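Aminotransferase, class III (Thermomicrobium roseum, PDB 6IO1) catalyses, as a thermostable (S)-enantioselective omega-transaminase, the transfer of amino groups by way of a pyridoxal 5'-phosphate cofactor. Local coordinates at residues Ala222-Glu227 with Gly241-Ile246; Leu257-Val262 with Val280-Val285; Gly267-Leu272 with Gly377-Val382. One frame throughout, in Å; residues are numbered along the deposited sequence.

Contact 1: residues Ala222-Glu227 with Gly241-Ile246; sequences AAFIGE and GYWPAI. With PMP (4'-deoxy-4'-aminopyridoxal-5'-phosphate), chain C.
Phe224 reaches Trp243 because its CG stands anti to the backbone N (chi1 169°), which carries the ring off strand 221-226 toward helix 242-253; Trp243, with chi1 at -86°, in turn lays its six-membered ring toward the strand. The two aromatic side chains cross obliquely. Trp243 CH2 comes in at the edge of the Phe224 ring, and the closest pair, Phe224 CE1 and Trp243 CH2, is 3.9 Å apart. Over one face of the same phenyl ring lies Ile246 CG2, one helical turn on, 4.4 Å from Phe224 CZ. The rings thus fill a wide gap, since the short strand and helix segments run nearly antiparallel with their axes 12.5 Å apart. Trp243 is held from its own side as well: Tyr242 CE2 sits 3.8 Å above the indole plane, over the ring centre.

At the strand end the indole meets backbone. The carbonyl oxygen of Glu227 approaches the indole edge in plane, 3.1 Å from Trp243 CZ2, while the indole NE1 donates to the carbonyl of Pro228. At Gly226 a CB would be tight against Trp243 CH2 and crowded by Phe224 CE1, which fits a glycine here. Glu227 starts its side chain away from the helix, the chain runs extended beyond CG, and Glu227 OE1 comes 3.5 Å from C2A of PMP.

No hydrogen bond joins the two segments directly. Arg150 links them instead, donating through NH1 to the Tyr242 hydroxyl and through NH2 to Glu227 O. The Glu227 carboxylate accepts from the amides of Gly231 and Tyr154, which should fix its rotation. This beta-alpha-beta packing therefore joins an apolar aromatic layer to a polar strand end whose buried oxygens are satisfied by neighbours, setting Glu227 beside the cofactor's methyl group.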
loop_
_atom_site.group_PDB
_atom_site.type_symbol
_atom_site.label_atom_id
_atom_site.label_comp_id
_atom_site.label_asym_id
_atom_site.label_seq_id
_atom_site.Cartn_x
_atom_site.Cartn_y
_atom_site.Cartn_z
ATOM N N ALA B 222 -23.635 -1.887 -4.062
ATOM C CA ALA B 222 -23.044 -0.573 -3.846
ATOM C C ALA B 222 -22.422 -0.015 -5.121
ATOM O O ALA B 222 -22.631 1.157 -5.459
ATOM C CB ALA B 222 -22.001 -0.648 -2.732
ATOM N N ALA B 223 -21.657 -0.829 -5.850
ATOM C CA ALA B 223 -20.912 -0.289 -6.980
ATOM C C ALA B 223 -20.484 -1.398 -7.933
ATOM O O ALA B 223 -20.575 -2.591 -7.629
ATOM C CB ALA B 223 -19.686 0.498 -6.505
ATOM N N PHE B 224 -20.017 -0.964 -9.103
ATOM C CA PHE B 224 -19.386 -1.799 -10.117
ATOM C C PHE B 224 -17.973 -1.270 -10.315
ATOM O O PHE B 224 -17.784 -0.061 -10.480
ATOM C CB PHE B 224 -20.195 -1.759 -11.429
ATOM C CG PHE B 224 -19.498 -2.371 -12.629
ATOM C CD1 PHE B 224 -18.490 -1.692 -13.303
ATOM C CD2 PHE B 224 -19.895 -3.607 -13.115
ATOM C CE1 PHE B 224 -17.867 -2.250 -14.405
ATOM C CE2 PHE B 224 -19.278 -4.167 -14.221
ATOM C CZ PHE B 224 -18.263 -3.487 -14.866
ATOM N N ILE B 225 -16.987 -2.162 -10.300
ATOM C CA ILE B 225 -15.589 -1.781 -10.466
ATOM C C ILE B 225 -15.031 -2.485 -11.695
ATOM O O ILE B 225 -15.265 -3.683 -11.895
ATOM C CB ILE B 225 -14.754 -2.100 -9.209
ATOM C CG1 ILE B 225 -13.316 -1.607 -9.385
ATOM C CG2 ILE B 225 -14.792 -3.588 -8.878
ATOM C CD1 ILE B 225 -12.537 -1.523 -8.093
ATOM N N GLY B 226 -14.329 -1.731 -12.537
ATOM C CA GLY B 226 -13.732 -2.303 -13.727
ATOM C C GLY B 226 -12.695 -1.386 -14.329
ATOM O O GLY B 226 -12.707 -0.169 -14.116
ATOM N N GLU B 227 -11.789 -1.990 -15.090
ATOM C CA GLU B 227 -10.788 -1.286 -15.881
ATOM C C GLU B 227 -11.357 -0.958 -17.258
ATOM O O GLU B 227 -12.103 -1.763 -17.823
ATOM C CB GLU B 227 -9.530 -2.134 -16.045
ATOM C CG GLU B 227 -8.991 -2.732 -14.754
ATOM C CD GLU B 227 -8.262 -4.046 -14.981
ATOM O OE1 GLU B 227 -7.085 -4.013 -15.398
ATOM O OE2 GLU B 227 -8.866 -5.114 -14.742
ATOM N N GLY B 241 -18.979 0.288 -27.990
ATOM C CA GLY B 241 -20.273 0.532 -27.388
ATOM C C GLY B 241 -20.514 -0.168 -26.068
ATOM O O GLY B 241 -21.590 0.006 -25.483
ATOM N N TYR B 242 -19.553 -0.958 -25.584
ATOM C CA TYR B 242 -19.741 -1.701 -24.340
ATOM C C TYR B 242 -19.905 -0.762 -23.150
ATOM O O TYR B 242 -20.874 -0.865 -22.385
ATOM C CB TYR B 242 -18.555 -2.648 -24.128
ATOM C CG TYR B 242 -18.427 -3.212 -22.729
ATOM C CD1 TYR B 242 -19.091 -4.377 -22.369
ATOM C CD2 TYR B 242 -17.626 -2.593 -21.776
ATOM C CE1 TYR B 242 -18.974 -4.903 -21.097
ATOM C CE2 TYR B 242 -17.505 -3.110 -20.500
ATOM C CZ TYR B 242 -18.180 -4.265 -20.166
ATOM O OH TYR B 242 -18.061 -4.787 -18.899
ATOM N N TRP B 243 -18.959 0.162 -22.982
ATOM C CA TRP B 243 -18.958 1.021 -21.799
ATOM C C TRP B 243 -20.175 1.931 -21.705
ATOM O O TRP B 243 -20.736 2.050 -20.602
ATOM C CB TRP B 243 -17.646 1.812 -21.748
ATOM C CG TRP B 243 -16.561 1.046 -21.068
ATOM C CD1 TRP B 243 -15.391 0.611 -21.619
ATOM C CD2 TRP B 243 -16.558 0.595 -19.709
ATOM N NE1 TRP B 243 -14.653 -0.074 -20.682
ATOM C CE2 TRP B 243 -15.348 -0.098 -19.502
ATOM C CE3 TRP B 243 -17.458 0.715 -18.645
ATOM C CZ2 TRP B 243 -15.017 -0.666 -18.274
ATOM C CZ3 TRP B 243 -17.127 0.149 -17.429
ATOM C CH2 TRP B 243 -15.918 -0.533 -17.253
ATOM N N PRO B 244 -20.624 2.611 -22.769
ATOM C CA PRO B 244 -21.840 3.431 -22.619
ATOM C C PRO B 244 -23.053 2.627 -22.182
ATOM O O PRO B 244 -23.792 3.066 -21.293
ATOM C CB PRO B 244 -22.028 4.040 -24.015
ATOM C CG PRO B 244 -20.670 4.042 -24.610
ATOM C CD PRO B 244 -19.997 2.810 -24.090
ATOM N N ALA B 245 -23.262 1.443 -22.762
ATOM C CA ALA B 245 -24.411 0.620 -22.390
ATOM C C ALA B 245 -24.315 0.149 -20.941
ATOM O O ALA B 245 -25.296 0.217 -20.183
ATOM C CB ALA B 245 -24.523 -0.569 -23.344
ATOM N N ILE B 246 -23.142 -0.350 -20.543
ATOM C CA ILE B 246 -22.968 -0.831 -19.173
ATOM C C ILE B 246 -23.199 0.304 -18.180
ATOM O O ILE B 246 -23.906 0.144 -17.172
ATOM C CB ILE B 246 -21.574 -1.461 -18.999
ATOM C CG1 ILE B 246 -21.448 -2.731 -19.845
ATOM C CG2 ILE B 246 -21.301 -1.768 -17.535
ATOM C CD1 ILE B 246 -22.503 -3.774 -19.554
HETATM N N1 PMP C . -5.291 -2.125 -10.325
HETATM C C2 PMP C . -4.859 -2.499 -11.528
HETATM C C2A PMP C . -5.683 -2.157 -12.731
HETATM C C3 PMP C . -3.656 -3.200 -11.668
HETATM O O3 PMP C . -3.239 -3.570 -12.914
HETATM C C4 PMP C . -2.898 -3.512 -10.535
HETATM C C4A PMP C . -1.598 -4.267 -10.662
HETATM N N4A PMP C . -0.928 -4.022 -11.943
HETATM C C5 PMP C . -3.369 -3.109 -9.278
HETATM C C6 PMP C . -4.568 -2.422 -9.233
HETATM C C5A PMP C . -2.603 -3.416 -8.027
HETATM O O4P PMP C . -1.649 -2.348 -7.733
HETATM P P PMP C . -0.593 -2.470 -6.517
HETATM O O1P PMP C . 0.191 -1.172 -6.521
HETATM O O2P PMP C . -1.422 -2.657 -5.262
HETATM O O3P PMP C . 0.264 -3.678 -6.842
#

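Contact 2: residues Leu257-Val262 with Val280-Val285; sequences LILDEV and VQPDIV. With PMP (4'-deoxy-4'-aminopyridoxal-5'-phosphate), chain C.
Backbone hydrogen bonds pair Leu257-Leu259 with Ile284 in parallel register: Ile284 N donates to Leu257 O (3.1 Å) and Leu259 N to Ile284 O (2.9 Å). CA-H...O contacts from Ile258 and Val285 fill in between. Asp283 extends the ladder with its side chain, Asp283 OD2 accepting from Leu257 N on its anti lone pair at 2.9 Å.

Among the apolar contacts, Leu259 CD2 and Val280 CG1 meet tip to tip at 3.6 Å, and Pro282 CB wedges against Leu259 CB. On the other sheet face, Ile258 and Ile284 lie side by side.

Toward the cofactor, Asp260 OD2 is 3.1 Å from PMP N1, and Val262 CB rests over a face of the pyridine ring. Asp260 OD1 accepts from Val262 N (3.0 Å), an Asx turn, while His155 and Asn125 bond OD2. An alanine in place of Asp260 has no carboxylate, so PMP N1 would probably be left without its acidic neighbour and the Val262 amide, His155 and Asn125 without their acceptor.

The chemistry implies a division of labour in this beta-alpha-beta unit: backbone hydrogen bonds and apolar side-chain packing hold strand 256-260, whose polar end meets the pyridine nitrogen, as in other fold-type I pyridoxal-phosphate enzymes.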
loop_
_atom_site.group_PDB
_atom_site.type_symbol
_atom_site.label_atom_id
_atom_site.label_comp_id
_atom_site.label_asym_id
_atom_site.label_seq_id
_atom_site.Cartn_x
_atom_site.Cartn_y
_atom_site.Cartn_z
ATOM N N LEU B 257 -20.250 3.674 -10.230
ATOM C CA LEU B 257 -19.259 3.155 -11.163
ATOM C C LEU B 257 -17.868 3.527 -10.670
ATOM O O LEU B 257 -17.534 4.713 -10.575
ATOM C CB LEU B 257 -19.490 3.698 -12.572
ATOM C CG LEU B 257 -18.377 3.381 -13.572
ATOM C CD1 LEU B 257 -18.194 1.877 -13.726
ATOM C CD2 LEU B 257 -18.670 4.024 -14.910
ATOM N N ILE B 258 -17.064 2.516 -10.360
ATOM C CA ILE B 258 -15.668 2.700 -9.984
ATOM C C ILE B 258 -14.823 2.313 -11.189
ATOM O O ILE B 258 -14.773 1.139 -11.573
ATOM C CB ILE B 258 -15.294 1.866 -8.752
ATOM C CG1 ILE B 258 -16.193 2.222 -7.567
ATOM C CG2 ILE B 258 -13.829 2.072 -8.395
ATOM C CD1 ILE B 258 -16.036 1.291 -6.386
ATOM N N LEU B 259 -14.156 3.291 -11.793
ATOM C CA LEU B 259 -13.301 3.049 -12.946
ATOM C C LEU B 259 -11.860 2.917 -12.475
ATOM O O LEU B 259 -11.313 3.843 -11.865
ATOM C CB LEU B 259 -13.432 4.168 -13.978
ATOM C CG LEU B 259 -13.160 3.725 -15.416
ATOM C CD1 LEU B 259 -14.172 2.677 -15.856
ATOM C CD2 LEU B 259 -13.168 4.915 -16.356
ATOM N N ASP B 260 -11.251 1.770 -12.763
ATOM C CA ASP B 260 -9.883 1.474 -12.346
ATOM C C ASP B 260 -8.954 1.927 -13.464
ATOM O O ASP B 260 -8.780 1.229 -14.466
ATOM C CB ASP B 260 -9.734 -0.014 -12.040
ATOM C CG ASP B 260 -8.344 -0.388 -11.541
ATOM O OD1 ASP B 260 -7.385 0.379 -11.752
ATOM O OD2 ASP B 260 -8.215 -1.467 -10.929
ATOM N N GLU B 261 -8.342 3.097 -13.286
ATOM C CA GLU B 261 -7.420 3.664 -14.261
ATOM C C GLU B 261 -5.963 3.489 -13.849
ATOM O O GLU B 261 -5.109 4.277 -14.268
ATOM C CB GLU B 261 -7.733 5.143 -14.485
ATOM C CG GLU B 261 -9.086 5.403 -15.130
ATOM C CD GLU B 261 -8.970 5.852 -16.573
ATOM O OE1 GLU B 261 -7.896 5.647 -17.177
ATOM O OE2 GLU B 261 -9.952 6.414 -17.102
ATOM N N VAL B 262 -5.667 2.483 -13.022
ATOM C CA VAL B 262 -4.305 2.290 -12.527
ATOM C C VAL B 262 -3.336 2.069 -13.684
ATOM O O VAL B 262 -2.229 2.620 -13.699
ATOM C CB VAL B 262 -4.267 1.129 -11.515
ATOM C CG1 VAL B 262 -2.842 0.658 -11.286
ATOM C CG2 VAL B 262 -4.901 1.559 -10.198
ATOM N N VAL B 280 -17.083 7.641 -20.750
ATOM C CA VAL B 280 -17.724 7.273 -19.497
ATOM C C VAL B 280 -17.318 8.278 -18.429
ATOM O O VAL B 280 -16.210 8.826 -18.450
ATOM C CB VAL B 280 -17.369 5.824 -19.083
ATOM C CG1 VAL B 280 -16.041 5.767 -18.343
ATOM C CG2 VAL B 280 -18.484 5.213 -18.256
ATOM N N GLN B 281 -18.241 8.547 -17.510
ATOM C CA GLN B 281 -18.002 9.472 -16.402
ATOM C C GLN B 281 -18.226 8.729 -15.094
ATOM O O GLN B 281 -19.374 8.624 -14.624
ATOM C CB GLN B 281 -18.917 10.693 -16.496
ATOM C CG GLN B 281 -18.770 11.680 -15.346
ATOM C CD GLN B 281 -17.487 12.485 -15.421
ATOM O OE1 GLN B 281 -16.888 12.621 -16.488
ATOM N NE2 GLN B 281 -17.062 13.026 -14.287
ATOM N N PRO B 282 -17.180 8.193 -14.477
ATOM C CA PRO B 282 -17.364 7.409 -13.255
ATOM C C PRO B 282 -17.638 8.283 -12.044
ATOM O O PRO B 282 -17.252 9.452 -11.981
ATOM C CB PRO B 282 -16.025 6.678 -13.106
ATOM C CG PRO B 282 -15.039 7.583 -13.759
ATOM C CD PRO B 282 -15.767 8.256 -14.891
ATOM N N ASP B 283 -18.327 7.686 -11.071
ATOM C CA ASP B 283 -18.494 8.341 -9.780
ATOM C C ASP B 283 -17.200 8.306 -8.982
ATOM O O ASP B 283 -16.911 9.240 -8.224
ATOM C CB ASP B 283 -19.625 7.677 -8.996
ATOM C CG ASP B 283 -20.896 7.538 -9.812
ATOM O OD1 ASP B 283 -21.569 8.564 -10.049
ATOM O OD2 ASP B 283 -21.220 6.404 -10.220
ATOM N N ILE B 284 -16.416 7.241 -9.137
ATOM C CA ILE B 284 -15.141 7.076 -8.451
ATOM C C ILE B 284 -14.117 6.575 -9.460
ATOM O O ILE B 284 -14.425 5.727 -10.304
ATOM C CB ILE B 284 -15.253 6.101 -7.259
ATOM C CG1 ILE B 284 -16.312 6.575 -6.264
ATOM C CG2 ILE B 284 -13.915 5.947 -6.560
ATOM C CD1 ILE B 284 -16.635 5.561 -5.190
ATOM N N VAL B 285 -12.902 7.106 -9.376
ATOM C CA VAL B 285 -11.792 6.684 -10.217
ATOM C C VAL B 285 -10.608 6.351 -9.319
ATOM O O VAL B 285 -10.371 7.027 -8.314
ATOM C CB VAL B 285 -11.410 7.762 -11.255
ATOM C CG1 VAL B 285 -10.987 9.059 -10.571
ATOM C CG2 VAL B 285 -10.305 7.248 -12.145
HETATM N N1 PMP C . -5.291 -2.125 -10.325
HETATM C C2 PMP C . -4.859 -2.499 -11.528
HETATM C C2A PMP C . -5.683 -2.157 -12.731
HETATM C C3 PMP C . -3.656 -3.200 -11.668
HETATM O O3 PMP C . -3.239 -3.570 -12.914
HETATM C C4 PMP C . -2.898 -3.512 -10.535
HETATM C C4A PMP C . -1.598 -4.267 -10.662
HETATM N N4A PMP C . -0.928 -4.022 -11.943
HETATM C C5 PMP C . -3.369 -3.109 -9.278
HETATM C C6 PMP C . -4.568 -2.422 -9.233
HETATM C C5A PMP C . -2.603 -3.416 -8.027
HETATM O O4P PMP C . -1.649 -2.348 -7.733
HETATM P P PMP C . -0.593 -2.470 -6.517
HETATM O O1P PMP C . 0.191 -1.172 -6.521
HETATM O O2P PMP C . -1.422 -2.657 -5.262
HETATM O O3P PMP C . 0.264 -3.678 -6.842
#

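Contact 3: residues Gly267-Leu272 with Gly377-Val382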
loop_
_atom_site.group_PDB
_atom_site.type_symbol
_atom_site.label_atom_id
_atom_site.label_comp_id
_atom_site.label_asym_id
_atom_site.label_seq_id
_atom_site.Cartn_x
_atom_site.Cartn_y
_atom_site.Cartn_z
ATOM N N GLY B 267 -2.152 8.546 -19.918
ATOM C CA GLY B 267 -1.689 8.560 -21.292
ATOM C C GLY B 267 -1.461 7.231 -21.985
ATOM O O GLY B 267 -1.089 7.240 -23.163
ATOM N N ARG B 268 -1.674 6.092 -21.322
ATOM C CA ARG B 268 -1.288 4.823 -21.937
ATOM C C ARG B 268 -2.154 4.476 -23.148
ATOM O O ARG B 268 -1.651 3.914 -24.127
ATOM C CB ARG B 268 -1.330 3.691 -20.910
ATOM C CG ARG B 268 -0.795 2.372 -21.464
ATOM C CD ARG B 268 -0.138 1.505 -20.399
ATOM N NE ARG B 268 1.102 2.082 -19.882
ATOM C CZ ARG B 268 2.284 1.988 -20.486
ATOM N NH1 ARG B 268 2.394 1.351 -21.644
ATOM N NH2 ARG B 268 3.357 2.540 -19.935
ATOM N N THR B 269 -3.444 4.802 -23.115
ATOM C CA THR B 269 -4.364 4.367 -24.163
ATOM C C THR B 269 -4.406 5.297 -25.371
ATOM O O THR B 269 -5.117 4.997 -26.336
ATOM C CB THR B 269 -5.782 4.215 -23.603
ATOM O OG1 THR B 269 -6.301 5.504 -23.251
ATOM C CG2 THR B 269 -5.782 3.315 -22.379
ATOM N N GLY B 270 -3.669 6.403 -25.352
ATOM C CA GLY B 270 -3.726 7.395 -26.407
ATOM C C GLY B 270 -4.452 8.660 -26.011
ATOM O O GLY B 270 -4.408 9.646 -26.759
ATOM N N THR B 271 -5.119 8.656 -24.862
ATOM C CA THR B 271 -5.664 9.843 -24.226
ATOM C C THR B 271 -5.129 9.874 -22.804
ATOM O O THR B 271 -4.560 8.893 -22.319
ATOM C CB THR B 271 -7.198 9.849 -24.215
ATOM O OG1 THR B 271 -7.672 8.671 -23.554
ATOM C CG2 THR B 271 -7.748 9.889 -25.634
ATOM N N LEU B 272 -5.311 11.010 -22.128
ATOM C CA LEU B 272 -4.799 11.128 -20.766
ATOM C C LEU B 272 -5.400 10.065 -19.855
ATOM O O LEU B 272 -4.688 9.450 -19.054
ATOM C CB LEU B 272 -5.069 12.526 -20.213
ATOM C CG LEU B 272 -4.388 12.805 -18.870
ATOM C CD1 LEU B 272 -2.894 12.526 -18.964
ATOM C CD2 LEU B 272 -4.642 14.231 -18.412
ATOM N N GLY B 377 -3.824 1.563 -27.435
ATOM C CA GLY B 377 -2.733 2.447 -27.067
ATOM C C GLY B 377 -1.449 1.650 -26.988
ATOM O O GLY B 377 -1.118 0.874 -27.890
ATOM N N LEU B 378 -0.728 1.807 -25.885
ATOM C CA LEU B 378 0.521 1.090 -25.681
ATOM C C LEU B 378 0.334 -0.236 -24.953
ATOM O O LEU B 378 1.329 -0.887 -24.617
ATOM C CB LEU B 378 1.517 1.970 -24.930
ATOM C CG LEU B 378 2.371 2.830 -25.862
ATOM C CD1 LEU B 378 3.446 3.541 -25.081
ATOM C CD2 LEU B 378 2.984 1.983 -26.967
ATOM N N MET B 379 -0.907 -0.648 -24.698
ATOM C CA MET B 379 -1.179 -1.949 -24.099
ATOM C C MET B 379 -1.374 -2.965 -25.218
ATOM O O MET B 379 -2.317 -2.842 -26.003
ATOM C CB MET B 379 -2.421 -1.888 -23.210
ATOM C CG MET B 379 -2.391 -0.784 -22.169
ATOM S SD MET B 379 -3.956 -0.614 -21.290
ATOM C CE MET B 379 -4.209 -2.293 -20.721
ATOM N N LEU B 380 -0.493 -3.964 -25.303
ATOM C CA LEU B 380 -0.575 -4.919 -26.400
ATOM C C LEU B 380 -0.366 -6.337 -25.887
ATOM O O LEU B 380 0.338 -6.560 -24.900
ATOM C CB LEU B 380 0.447 -4.600 -27.500
ATOM C CG LEU B 380 0.304 -3.227 -28.163
ATOM C CD1 LEU B 380 1.420 -2.292 -27.719
ATOM C CD2 LEU B 380 0.268 -3.350 -29.678
ATOM N N LEU B 381 -0.984 -7.295 -26.580
ATOM C CA LEU B 381 -0.873 -8.702 -26.226
ATOM C C LEU B 381 -0.883 -9.561 -27.483
ATOM O O LEU B 381 -1.682 -9.341 -28.403
ATOM C CB LEU B 381 -2.006 -9.141 -25.290
ATOM C CG LEU B 381 -1.847 -10.510 -24.620
ATOM C CD1 LEU B 381 -2.383 -10.474 -23.206
ATOM C CD2 LEU B 381 -2.543 -11.606 -25.412
ATOM N N VAL B 382 0.020 -10.538 -27.501
ATOM C CA VAL B 382 0.078 -11.603 -28.493
ATOM C C VAL B 382 -0.338 -12.884 -27.785
ATOM O O VAL B 382 0.407 -13.399 -26.939
ATOM C CB VAL B 382 1.482 -11.740 -29.100
ATOM C CG1 VAL B 382 1.524 -12.897 -30.090
ATOM C CG2 VAL B 382 1.915 -10.439 -29.758
#
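Arg268 and Leu378 are joined through the backbone, where a type I turn from Gly267 to Gly270 presents Arg268 O to Leu378 N at 2.9 Å, a nearly straight bond (167°) running close to the direction of the carbonyl. The two backbones come close beside it. Gly377 CA lies 3.5 Å from Arg268 O, in a CA-H...O contact, and 3.6 Å from Thr269 O. A side chain on Gly377 would run into Arg268 O and Thr269 CA, and its positive phi adds a second reason for glycine at this point.

Among the side chains, Arg268 does most of the touching. Its aliphatic part crosses Met379 at about a right angle, with Arg268 CG 3.6 Å from Met379 CG. Bends at chi2 and chi3 (-68°) then turn the guanidinium back past Leu378, whose CB is 3.5 Å from Arg268 NH1. Leu378 O lies in the guanidinium plane, at its edge, but 3.9 Å from Arg268 NH1. The charged end is gripped elsewhere: NH1 donates to the carbonyl of Pro426 and NH2 to Asn64 OD1. These two bonds should hold the guanidinium against rotation while the methylenes pack on Met379. The Thr269 side chain adds a loose touch, its CG2 4.5 Å from Met379 SD. Leu378 also packs on Ser353 and Leu357 of helix 346-361.

Gly377 and Leu378 form the short connection between the antiparallel strands 370-376 and 379-384, so the contact seats a beta-hairpin turn against a glycine-rich loop. That loop follows strand 256-260 and precedes helix 274-278. The contact probably joins the two domains, consistent with the fold-type I architecture of class-III aminotransferases, in which the C-terminal part of the chain packs against the large cofactor-binding domain.

How the contacts relate
Contacts 1 and 2 are neighbours in one sheet, their centres 9 Å apart. Strands 221-226 and 256-260 pair side by side through probable hydrogen bonds from Ile258 N to Phe224 O (2.7 Å) and from Asp260 N to Gly226 O (2.8 Å), and Phe224 CD1 packs on Leu257 CD1 at 3.6 Å. Both contacts end at PMP, which they approach with Glu227, Asp260 and Val262. Contact 3 touches neither: its centre is about 17 Å from that of contact 2 and about 19 Å from that of contact 1. The chain nevertheless ties it to contact 2, since 267-272 lies between 257-262 and 280-285, and the Met379 side chain is about 8 Å from PMP.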